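Local coordinates for anopheles Plasmodium-responsive Leucine-rich repeat protein 1B (Anopheles gambiae, PDB 4XGO) that probably takes part in the mosquito's response to Plasmodium, with a leucine-rich repeat domain that serves protein binding and probably interacts with LRIM1, at residues Asn123-Ser128 against His144-Tyr149; Val161-Ala166 against Leu182-Leu187; Leu204-Leu209 against Leu228-Val233. All blocks are in the same frame, centred on the assembly; numbering follows the deposited sequence.

Interaction 1 (Asn123-Ser128 against His144-Tyr149); sequences NLQLSS and HVNVSY. With NAG (2-acetamido-2-deoxy-beta-D-glucopyranose), chain C; NAG (2-acetamido-2-deoxy-beta-D-glucopyranose), chain B; GOL (glycerol), chain I.
Ser127 and Ser148 face each other beside a sugar-bearing asparagine, with Ser127 CB 3.4 Å from Ser148 OG. Asn146 lies at the centre of this group. With its CG anti to the backbone N (chi1 -167°), the amide leans along its own chain toward Ser148. Asn146 OD1 there accepts from Ser148 N at 3.0 Å, an Asx turn, and from Ser148 OG at 2.9 Å. Both donors lie in the carbonyl plane, the hydroxyl on a lone pair. On the other branch, Asn146 ND2 is covalently bonded to NAG C1 at 1.4 Å. Asn146 ND2 also donates to GOL O2, of a glycerol probably from the crystallisation liquor, at 2.8 Å.

Across the strands, Gln125 is bent at chi2 (-66°), so that Gln125 OE1 comes down to 3.3 Å from Asn146 CB. Gln125 has two conformers, and this holds for one of them. The two amides stand at right angles to each other. Asn123, also modelled twice, runs alongside His144, its OD1 3.3 Å from His144 CB. At the far end Ser128 OG packs 3.6 Å from Tyr149 CB, while C8 of the second sugar sits over one face of the tyrosine ring. Underneath, parallel backbone bonds join Leu124 N to His144 O, Asn146 N to Leu124 O and Leu126 N to Asn146 O. Ser128 N to Ser148 O carries the pairing past the strands.

Asn146-Val147-Ser148 is a classic N-glycosylation sequon. Two bonds to OD1 should restrain rotation of the linked amide and so probably help to set the direction in which the glycan leaves the sheet.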
loop_
_atom_site.group_PDB
_atom_site.type_symbol
_atom_site.label_atom_id
_atom_site.label_comp_id
_atom_site.label_asym_id
_atom_site.label_seq_id
_atom_site.Cartn_x
_atom_site.Cartn_y
_atom_site.Cartn_z
ATOM N N ASN A 123 -5.687 -21.968 -10.733
ATOM C CA ASN A 123 -4.930 -20.772 -10.383
ATOM C C ASN A 123 -5.498 -20.179 -9.102
ATOM O O ASN A 123 -6.657 -19.793 -9.060
ATOM C CB ASN A 123 -4.970 -19.771 -11.537
ATOM C CG ASN A 123 -4.408 -20.351 -12.828
ATOM O OD1 ASN A 123 -3.192 -20.490 -12.989
ATOM N ND2 ASN A 123 -5.288 -20.688 -13.758
ATOM N N LEU A 124 -4.659 -20.125 -8.068
ATOM C CA LEU A 124 -5.094 -19.700 -6.760
ATOM C C LEU A 124 -4.115 -18.649 -6.225
ATOM O O LEU A 124 -2.902 -18.913 -6.103
ATOM C CB LEU A 124 -5.165 -20.899 -5.826
ATOM C CG LEU A 124 -5.577 -20.637 -4.386
ATOM C CD1 LEU A 124 -6.930 -19.950 -4.287
ATOM C CD2 LEU A 124 -5.581 -21.944 -3.610
ATOM N N GLN A 125 -4.657 -17.476 -5.925
ATOM C CA GLN A 125 -3.868 -16.339 -5.465
ATOM C C GLN A 125 -4.376 -15.919 -4.101
ATOM O O GLN A 125 -5.521 -15.455 -3.979
ATOM C CB GLN A 125 -4.021 -15.178 -6.438
ATOM C CG GLN A 125 -3.557 -15.488 -7.846
ATOM C CD GLN A 125 -2.081 -15.731 -7.908
ATOM O OE1 GLN A 125 -1.286 -14.905 -7.440
ATOM N NE2 GLN A 125 -1.685 -16.874 -8.485
ATOM N N LEU A 126 -3.541 -16.118 -3.079
ATOM C CA LEU A 126 -3.867 -15.822 -1.697
ATOM C C LEU A 126 -2.766 -15.014 -1.018
ATOM O O LEU A 126 -2.686 -14.991 0.229
ATOM C CB LEU A 126 -4.081 -17.126 -0.929
ATOM C CG LEU A 126 -5.320 -17.937 -1.338
ATOM C CD1 LEU A 126 -5.351 -19.290 -0.663
ATOM C CD2 LEU A 126 -6.583 -17.157 -1.044
ATOM N N SER A 127 -1.937 -14.336 -1.812
ATOM C CA SER A 127 -0.830 -13.591 -1.239
ATOM C C SER A 127 -1.331 -12.441 -0.358
ATOM O O SER A 127 -2.412 -11.917 -0.556
ATOM C CB SER A 127 0.089 -13.059 -2.337
ATOM O OG SER A 127 -0.560 -12.032 -3.056
ATOM N N SER A 128 -0.525 -12.083 0.643
ATOM C CA SER A 128 -0.761 -10.889 1.452
ATOM C C SER A 128 -2.076 -10.967 2.223
ATOM O O SER A 128 -2.898 -10.057 2.186
ATOM C CB SER A 128 -0.670 -9.603 0.620
ATOM O OG SER A 128 0.616 -9.449 0.036
ATOM N N HIS A 144 -0.911 -23.220 -10.765
ATOM C CA HIS A 144 -0.151 -22.019 -10.368
ATOM C C HIS A 144 -0.721 -21.543 -9.047
ATOM O O HIS A 144 -1.930 -21.309 -8.952
ATOM C CB HIS A 144 -0.320 -20.889 -11.383
ATOM C CG HIS A 144 0.577 -20.983 -12.565
ATOM N ND1 HIS A 144 0.764 -19.924 -13.424
ATOM C CD2 HIS A 144 1.364 -21.984 -13.023
ATOM C CE1 HIS A 144 1.610 -20.279 -14.374
ATOM N NE2 HIS A 144 1.985 -21.527 -14.153
ATOM N N VAL A 145 0.130 -21.417 -8.025
ATOM C CA VAL A 145 -0.314 -21.057 -6.710
ATOM C C VAL A 145 0.594 -19.979 -6.095
ATOM O O VAL A 145 1.818 -20.077 -6.174
ATOM C CB VAL A 145 -0.301 -22.281 -5.778
ATOM C CG1 VAL A 145 -0.695 -21.852 -4.385
ATOM C CG2 VAL A 145 -1.257 -23.363 -6.295
ATOM N N ASN A 146 -0.006 -18.978 -5.459
ATOM C CA ASN A 146 0.756 -17.957 -4.771
ATOM C C ASN A 146 0.166 -17.760 -3.396
ATOM O O ASN A 146 -0.987 -17.307 -3.267
ATOM C CB ASN A 146 0.743 -16.663 -5.593
ATOM C CG ASN A 146 1.747 -15.644 -5.114
ATOM O OD1 ASN A 146 2.195 -15.659 -3.950
ATOM N ND2 ASN A 146 2.125 -14.755 -6.039
ATOM N N VAL A 147 0.944 -18.123 -2.367
ATOM C CA VAL A 147 0.581 -17.903 -0.988
ATOM C C VAL A 147 1.642 -17.058 -0.262
ATOM O O VAL A 147 1.775 -17.142 0.957
ATOM C CB VAL A 147 0.308 -19.221 -0.208
ATOM C CG1 VAL A 147 -0.920 -19.931 -0.766
ATOM C CG2 VAL A 147 1.521 -20.164 -0.213
ATOM N N SER A 148 2.340 -16.204 -1.011
ATOM C CA SER A 148 3.396 -15.380 -0.438
ATOM C C SER A 148 2.820 -14.352 0.531
ATOM O O SER A 148 1.662 -14.011 0.436
ATOM C CB SER A 148 4.217 -14.678 -1.526
ATOM O OG SER A 148 3.456 -13.711 -2.250
ATOM N N TYR A 149 3.641 -13.894 1.475
ATOM C CA TYR A 149 3.255 -12.884 2.456
ATOM C C TYR A 149 2.063 -13.341 3.313
ATOM O O TYR A 149 1.020 -12.705 3.370
ATOM C CB TYR A 149 3.010 -11.527 1.793
ATOM C CG TYR A 149 4.250 -10.933 1.164
ATOM C CD1 TYR A 149 5.107 -10.128 1.911
ATOM C CD2 TYR A 149 4.570 -11.185 -0.164
ATOM C CE1 TYR A 149 6.243 -9.571 1.335
ATOM C CE2 TYR A 149 5.700 -10.613 -0.745
ATOM C CZ TYR A 149 6.523 -9.822 0.033
ATOM O OH TYR A 149 7.658 -9.240 -0.514
HETATM C C1 NAG C . 3.076 -13.701 -5.760
HETATM C C2 NAG C . 3.841 -13.297 -7.019
HETATM C C3 NAG C . 4.751 -12.101 -6.719
HETATM C C4 NAG C . 3.958 -10.950 -6.121
HETATM C C5 NAG C . 3.083 -11.473 -4.977
HETATM C C6 NAG C . 2.145 -10.361 -4.498
HETATM C C7 NAG C . 4.913 -14.710 -8.687
HETATM C C8 NAG C . 5.888 -15.804 -8.984
HETATM N N2 NAG C . 4.717 -14.360 -7.424
HETATM O O3 NAG C . 5.459 -11.694 -7.879
HETATM O O4 NAG C . 4.851 -10.006 -5.517
HETATM O O5 NAG C . 2.303 -12.591 -5.370
HETATM O O6 NAG C . 2.668 -9.967 -3.244
HETATM O O7 NAG C . 4.319 -14.169 -9.609
HETATM C C1 NAG B . 4.952 -8.766 -6.228
HETATM C C2 NAG B . 5.491 -7.705 -5.281
HETATM C C3 NAG B . 5.605 -6.369 -6.011
HETATM C C4 NAG B . 6.186 -6.488 -7.426
HETATM C C5 NAG B . 5.757 -7.751 -8.178
HETATM C C6 NAG B . 6.661 -8.013 -9.376
HETATM C C7 NAG B . 4.937 -7.552 -2.877
HETATM C C8 NAG B . 3.852 -7.423 -1.846
HETATM N N2 NAG B . 4.567 -7.575 -4.161
HETATM O O3 NAG B . 6.410 -5.499 -5.240
HETATM O O4 NAG B . 5.795 -5.352 -8.174
HETATM O O5 NAG B . 5.827 -8.877 -7.330
HETATM O O6 NAG B . 6.071 -8.987 -10.209
HETATM O O7 NAG B . 6.097 -7.630 -2.503
HETATM C C1 GOL I . 1.036 -16.197 -10.297
HETATM O O1 GOL I . 1.807 -17.042 -9.430
HETATM C C2 GOL I . 1.196 -14.739 -9.882
HETATM O O2 GOL I . 0.856 -14.547 -8.501
HETATM C C3 GOL I . 0.333 -13.857 -10.774
HETATM O O3 GOL I . 1.013 -12.617 -11.004
#

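Interaction 2 (Val161-Ala166 against Leu182-Leu187); sequences VEELDA and LTILKL. With NAG (2-acetamido-2-deoxy-beta-D-glucopyranose), chain C.
Glu162 O holds two backbone donors at once: Thr183 N at 2.9 Å, tilted out of the carbonyl plane, and Ile184 N at 3.2 Å, lying in it. This fork opens the pairing of two neighbouring parallel strands, 163-165 and 184-186, in the leucine-rich repeat solenoid. Beyond it the bonds alternate, from Leu164 N to Ile184 O, Lys186 N to Leu164 O, and Ala166 N to Lys186 O. The glycan adds a further polar tie, its N2 donating to Asp165 OD2 at 2.8 Å, while Asp165 OD1 takes the hydroxyl of Ser167.

Lys186 crosses this aspartate obliquely, its CB 3.7 Å from Asp165 OD1, and the charged ends do not meet. Its chain folds at each torsion from chi2 to chi4, which leaves Lys186 NZ 5.2 Å from Asp165 OD2; any electrostatic help is probably modest. Glu163, extended beyond CG, lies side by side with Ile184 and sets its OE2 3.5 Å from Ile184 CG2. Glu162 bends at chi2 (-92°) and reaches back, OE2 coming 3.4 Å from Thr183 CB; its OE1 has a weak bond to His144 NE2, and Thr183 OG1 is bonded to Glu181 O.

On the buried face Leu164 CB rests on Leu185 CD1. The end of Leu182 turns inward, so that its CD1 touches both Val161 CG1 and Leu164 CB. Past the strand ends, Ala166 CB packs 3.9 Å from Leu187 CD2.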
loop_
_atom_site.group_PDB
_atom_site.type_symbol
_atom_site.label_atom_id
_atom_site.label_comp_id
_atom_site.label_asym_id
_atom_site.label_seq_id
_atom_site.Cartn_x
_atom_site.Cartn_y
_atom_site.Cartn_z
ATOM N N VAL A 161 1.189 -29.148 -9.089
ATOM C CA VAL A 161 1.451 -27.718 -9.247
ATOM C C VAL A 161 2.781 -27.517 -9.974
ATOM O O VAL A 161 3.768 -28.214 -9.700
ATOM C CB VAL A 161 1.394 -26.960 -7.888
ATOM C CG1 VAL A 161 2.429 -27.477 -6.897
ATOM C CG2 VAL A 161 1.568 -25.465 -8.085
ATOM N N GLU A 162 2.776 -26.583 -10.925
ATOM C CA GLU A 162 3.925 -26.310 -11.784
ATOM C C GLU A 162 4.719 -25.115 -11.264
ATOM O O GLU A 162 5.940 -25.078 -11.387
ATOM C CB GLU A 162 3.453 -26.031 -13.219
ATOM C CG GLU A 162 4.567 -25.768 -14.230
ATOM C CD GLU A 162 4.940 -24.295 -14.396
ATOM O OE1 GLU A 162 4.124 -23.412 -14.073
ATOM O OE2 GLU A 162 6.072 -24.006 -14.870
ATOM N N GLU A 163 4.030 -24.122 -10.722
ATOM C CA GLU A 163 4.709 -22.975 -10.149
ATOM C C GLU A 163 4.066 -22.616 -8.825
ATOM O O GLU A 163 2.846 -22.454 -8.741
ATOM C CB GLU A 163 4.697 -21.768 -11.099
ATOM C CG GLU A 163 5.311 -20.532 -10.473
ATOM C CD GLU A 163 5.709 -19.435 -11.460
ATOM O OE1 GLU A 163 5.206 -19.421 -12.633
ATOM O OE2 GLU A 163 6.509 -18.553 -11.032
ATOM N N LEU A 164 4.900 -22.474 -7.801
ATOM C CA LEU A 164 4.425 -22.202 -6.467
ATOM C C LEU A 164 5.282 -21.152 -5.787
ATOM O O LEU A 164 6.493 -21.314 -5.693
ATOM C CB LEU A 164 4.397 -23.483 -5.642
ATOM C CG LEU A 164 4.042 -23.375 -4.162
ATOM C CD1 LEU A 164 2.735 -22.671 -3.916
ATOM C CD2 LEU A 164 3.960 -24.771 -3.578
ATOM N N ASP A 165 4.644 -20.069 -5.345
ATOM C CA ASP A 165 5.320 -19.020 -4.605
ATOM C C ASP A 165 4.777 -19.034 -3.175
ATOM O O ASP A 165 3.604 -18.757 -2.942
ATOM C CB ASP A 165 5.152 -17.656 -5.283
ATOM C CG ASP A 165 5.978 -16.539 -4.615
ATOM O OD1 ASP A 165 6.436 -16.697 -3.456
ATOM O OD2 ASP A 165 6.156 -15.467 -5.266
ATOM N N ALA A 166 5.647 -19.416 -2.237
ATOM C CA ALA A 166 5.334 -19.365 -0.795
ATOM C C ALA A 166 6.357 -18.534 -0.008
ATOM O O ALA A 166 6.565 -18.732 1.197
ATOM C CB ALA A 166 5.163 -20.756 -0.213
ATOM N N LEU A 182 6.462 -29.834 -10.813
ATOM C CA LEU A 182 6.888 -28.580 -10.167
ATOM C C LEU A 182 8.208 -28.082 -10.760
ATOM O O LEU A 182 9.235 -28.764 -10.689
ATOM C CB LEU A 182 7.030 -28.760 -8.663
ATOM C CG LEU A 182 7.400 -27.521 -7.839
ATOM C CD1 LEU A 182 6.387 -26.403 -8.039
ATOM C CD2 LEU A 182 7.543 -27.842 -6.353
ATOM N N THR A 183 8.151 -26.875 -11.305
ATOM C CA THR A 183 9.206 -26.283 -12.129
ATOM C C THR A 183 9.831 -25.072 -11.439
ATOM O O THR A 183 11.050 -24.916 -11.441
ATOM C CB THR A 183 8.606 -25.881 -13.507
ATOM O OG1 THR A 183 8.178 -27.072 -14.195
ATOM C CG2 THR A 183 9.590 -25.146 -14.379
ATOM N N ILE A 184 8.995 -24.202 -10.879
ATOM C CA ILE A 184 9.456 -22.990 -10.223
ATOM C C ILE A 184 8.940 -23.005 -8.793
ATOM O O ILE A 184 7.736 -23.067 -8.580
ATOM C CB ILE A 184 8.929 -21.746 -10.959
ATOM C CG1 ILE A 184 9.460 -21.721 -12.404
ATOM C CG2 ILE A 184 9.333 -20.482 -10.233
ATOM C CD1 ILE A 184 8.881 -20.607 -13.250
ATOM N N LEU A 185 9.860 -22.940 -7.831
ATOM C CA LEU A 185 9.524 -22.926 -6.409
ATOM C C LEU A 185 10.219 -21.746 -5.714
ATOM O O LEU A 185 11.472 -21.686 -5.632
ATOM C CB LEU A 185 9.949 -24.227 -5.743
ATOM C CG LEU A 185 9.638 -24.415 -4.260
ATOM C CD1 LEU A 185 8.156 -24.270 -3.994
ATOM C CD2 LEU A 185 10.156 -25.779 -3.811
ATOM N N LYS A 186 9.409 -20.828 -5.196
ATOM C CA LYS A 186 9.923 -19.660 -4.508
ATOM C C LYS A 186 9.594 -19.801 -3.037
ATOM O O LYS A 186 8.417 -19.784 -2.647
ATOM C CB LYS A 186 9.280 -18.392 -5.053
ATOM C CG LYS A 186 9.288 -18.259 -6.541
ATOM C CD LYS A 186 10.663 -18.281 -7.120
ATOM C CE LYS A 186 11.441 -17.010 -6.811
ATOM N NZ LYS A 186 10.858 -15.781 -7.443
ATOM N N LEU A 187 10.645 -19.990 -2.237
ATOM C CA LEU A 187 10.561 -20.157 -0.784
ATOM C C LEU A 187 11.435 -19.162 -0.018
ATOM O O LEU A 187 11.714 -19.354 1.168
ATOM C CB LEU A 187 10.920 -21.601 -0.390
ATOM C CG LEU A 187 9.844 -22.637 -0.701
ATOM C CD1 LEU A 187 10.329 -24.062 -0.577
ATOM C CD2 LEU A 187 8.654 -22.384 0.171
HETATM C C1 NAG C . 3.076 -13.701 -5.760
HETATM C C2 NAG C . 3.841 -13.297 -7.019
HETATM C C3 NAG C . 4.751 -12.101 -6.719
HETATM C C4 NAG C . 3.958 -10.950 -6.121
HETATM C C5 NAG C . 3.083 -11.473 -4.977
HETATM C C6 NAG C . 2.145 -10.361 -4.498
HETATM C C7 NAG C . 4.913 -14.710 -8.687
HETATM C C8 NAG C . 5.888 -15.804 -8.984
HETATM N N2 NAG C . 4.717 -14.360 -7.424
HETATM O O3 NAG C . 5.459 -11.694 -7.879
HETATM O O4 NAG C . 4.851 -10.006 -5.517
HETATM O O5 NAG C . 2.303 -12.591 -5.370
HETATM O O6 NAG C . 2.668 -9.967 -3.244
HETATM O O7 NAG C . 4.319 -14.169 -9.609
#

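Interaction 3 (Leu204-Leu209 against Leu228-Val233); sequences LVDVDL and LERLYV. Unlike the reference sequence in segment 204-209: Val205 (reference Thr).
Strands 206-208 and 230-232 run parallel to within 2°, axes 4.9 Å apart, paired from Val205 O, which takes Glu229 N and Arg230 N, through Val207 N and O, bonded to Arg230 O and Tyr232 N, to Leu209 N on Tyr232 O.

A salt bridge dominates the side chains on one face. Arg230 runs extended from CG to NE beside Asp206, and its NH1 donates to Asp206 OD1 at 3.0 Å in a nearly straight bond (168°). The oxygen is met on its syn side and lies in the guanidinium plane. Asp206 has two conformers, and the bridge belongs to the one described. Glu229 OE1, 3.4 Å from Arg230 NH1, stands well out of that plane and so contributes charge alone. Val205, where the reference sequence has threonine, lies along the Glu229 chain, its CG1 3.8 Å from Glu229 CD.

Further along, Asp208 OD1 is 3.6 Å from Tyr232 CB and accepts from Ser210 N. Tyr232 turns a ring edge to the backbone, CD1 3.6 Å from Val207 O. Below, Val207 keeps CG1 between its backbone N and carbonyl carbon (chi1 59°), pressing it to 3.4 Å from Leu231 CD1, a tight fit; Leu228 CD1 also touches this methyl.

Strand 184-186 flanks Asp206 and Asp208, while strand 253-255 receives Arg230, Leu231 and Tyr232. The connection between the paired segments contains no helix, and Leu209 O is held by Asn212 and Asn236, part of the asparagine row that links successive repeats.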
loop_
_atom_site.group_PDB
_atom_site.type_symbol
_atom_site.label_atom_id
_atom_site.label_comp_id
_atom_site.label_asym_id
_atom_site.label_seq_id
_atom_site.Cartn_x
_atom_site.Cartn_y
_atom_site.Cartn_z
ATOM N N LEU A 204 12.265 -29.718 -10.906
ATOM C CA LEU A 204 12.550 -28.332 -10.577
ATOM C C LEU A 204 13.591 -27.736 -11.502
ATOM O O LEU A 204 14.619 -28.370 -11.794
ATOM C CB LEU A 204 13.016 -28.212 -9.130
ATOM C CG LEU A 204 11.933 -28.254 -8.059
ATOM C CD1 LEU A 204 12.611 -28.355 -6.701
ATOM C CD2 LEU A 204 11.083 -26.985 -8.147
ATOM N N VAL A 205 13.286 -26.533 -11.979
ATOM C CA VAL A 205 14.168 -25.743 -12.825
ATOM C C VAL A 205 14.742 -24.541 -12.070
ATOM O O VAL A 205 15.932 -24.229 -12.195
ATOM C CB VAL A 205 13.418 -25.281 -14.096
ATOM C CG1 VAL A 205 14.298 -24.374 -14.952
ATOM C CG2 VAL A 205 12.972 -26.500 -14.891
ATOM N N ASP A 206 13.892 -23.869 -11.292
ATOM C CA ASP A 206 14.297 -22.682 -10.535
ATOM C C ASP A 206 13.831 -22.841 -9.092
ATOM O O ASP A 206 12.638 -23.030 -8.818
ATOM C CB ASP A 206 13.708 -21.407 -11.142
ATOM C CG ASP A 206 14.019 -21.259 -12.622
ATOM O OD1 ASP A 206 15.209 -21.232 -12.996
ATOM O OD2 ASP A 206 13.059 -21.179 -13.421
ATOM N N VAL A 207 14.775 -22.789 -8.169
ATOM C CA VAL A 207 14.452 -22.884 -6.747
ATOM C C VAL A 207 15.129 -21.757 -5.990
ATOM O O VAL A 207 16.347 -21.570 -6.087
ATOM C CB VAL A 207 14.768 -24.285 -6.141
ATOM C CG1 VAL A 207 16.218 -24.657 -6.291
ATOM C CG2 VAL A 207 14.369 -24.334 -4.679
ATOM N N ASP A 208 14.323 -20.976 -5.269
ATOM C CA ASP A 208 14.835 -19.891 -4.440
ATOM C C ASP A 208 14.628 -20.220 -2.949
ATOM O O ASP A 208 13.490 -20.308 -2.461
ATOM C CB ASP A 208 14.185 -18.563 -4.831
ATOM C CG ASP A 208 14.880 -17.351 -4.234
ATOM O OD1 ASP A 208 15.652 -17.466 -3.269
ATOM O OD2 ASP A 208 14.642 -16.239 -4.746
ATOM N N LEU A 209 15.751 -20.440 -2.260
ATOM C CA LEU A 209 15.789 -20.718 -0.836
ATOM C C LEU A 209 16.529 -19.643 -0.063
ATOM O O LEU A 209 16.946 -19.864 1.088
ATOM C CB LEU A 209 16.461 -22.079 -0.586
ATOM C CG LEU A 209 15.828 -23.297 -1.262
ATOM C CD1 LEU A 209 16.659 -24.557 -1.049
ATOM C CD2 LEU A 209 14.415 -23.530 -0.807
ATOM N N LEU A 228 17.422 -28.920 -13.211
ATOM C CA LEU A 228 17.642 -27.737 -12.397
ATOM C C LEU A 228 18.599 -26.767 -13.092
ATOM O O LEU A 228 19.687 -27.165 -13.529
ATOM C CB LEU A 228 18.185 -28.124 -11.029
ATOM C CG LEU A 228 18.346 -26.985 -10.024
ATOM C CD1 LEU A 228 17.008 -26.416 -9.569
ATOM C CD2 LEU A 228 19.150 -27.452 -8.830
ATOM N N GLU A 229 18.169 -25.514 -13.218
ATOM C CA GLU A 229 18.960 -24.461 -13.869
ATOM C C GLU A 229 19.430 -23.370 -12.912
ATOM O O GLU A 229 20.523 -22.824 -13.085
ATOM C CB GLU A 229 18.173 -23.802 -14.999
ATOM C CG GLU A 229 17.960 -24.704 -16.206
ATOM C CD GLU A 229 17.195 -24.018 -17.317
ATOM O OE1 GLU A 229 17.272 -22.771 -17.416
ATOM O OE2 GLU A 229 16.507 -24.735 -18.081
ATOM N N ARG A 230 18.615 -23.027 -11.921
ATOM C CA ARG A 230 18.935 -21.895 -11.044
ATOM C C ARG A 230 18.651 -22.259 -9.599
ATOM O O ARG A 230 17.541 -22.693 -9.260
ATOM C CB ARG A 230 18.134 -20.651 -11.451
ATOM C CG ARG A 230 18.264 -20.316 -12.928
ATOM C CD ARG A 230 17.543 -19.034 -13.251
ATOM N NE ARG A 230 17.760 -18.646 -14.637
ATOM C CZ ARG A 230 17.130 -19.176 -15.688
ATOM N NH1 ARG A 230 16.224 -20.146 -15.545
ATOM N NH2 ARG A 230 17.413 -18.718 -16.910
ATOM N N LEU A 231 19.675 -22.086 -8.760
ATOM C CA LEU A 231 19.601 -22.383 -7.336
ATOM C C LEU A 231 20.086 -21.169 -6.553
ATOM O O LEU A 231 21.259 -20.747 -6.657
ATOM C CB LEU A 231 20.438 -23.628 -6.994
ATOM C CG LEU A 231 20.590 -23.942 -5.505
ATOM C CD1 LEU A 231 19.254 -24.285 -4.872
ATOM C CD2 LEU A 231 21.574 -25.073 -5.298
ATOM N N TYR A 232 19.166 -20.566 -5.798
ATOM C CA TYR A 232 19.469 -19.400 -5.008
ATOM C C TYR A 232 19.426 -19.747 -3.528
ATOM O O TYR A 232 18.391 -20.185 -3.003
ATOM C CB TYR A 232 18.473 -18.278 -5.279
ATOM C CG TYR A 232 18.382 -17.879 -6.726
ATOM C CD1 TYR A 232 17.487 -18.502 -7.577
ATOM C CD2 TYR A 232 19.191 -16.879 -7.236
ATOM C CE1 TYR A 232 17.399 -18.136 -8.918
ATOM C CE2 TYR A 232 19.107 -16.501 -8.575
ATOM C CZ TYR A 232 18.205 -17.138 -9.406
ATOM O OH TYR A 232 18.095 -16.778 -10.744
ATOM N N VAL A 233 20.545 -19.544 -2.847
ATOM C CA VAL A 233 20.611 -19.828 -1.422
ATOM C C VAL A 233 21.378 -18.720 -0.706
ATOM O O VAL A 233 22.104 -18.962 0.255
ATOM C CB VAL A 233 21.226 -21.216 -1.096
ATOM C CG1 VAL A 233 20.814 -21.639 0.294
ATOM C CG2 VAL A 233 20.755 -22.292 -2.053
#

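In the fold
The three contacts follow one another along the solenoid, each joining two strands that are neighbours in the parallel array. Interactions 1 and 2 have centres about 10 Å apart and are stitched directly, Val147 N lying 2.8 Å from Asp165 O in a probable hydrogen bond. They also share a sugar: the N-acetylglucosamine rooted in interaction 1 leans across to Asp165 of interaction 2. Interactions 2 and 3, again about 10 Å between centres, adjoin through Thr183 O and Val205 N at 2.8 Å, probably hydrogen-bonded. Interactions 1 and 3 do not touch; their nearest atoms are about 11 Å apart, and interaction 2 bridges them. The glycan lies over the face that carries Asn146 and Asp165.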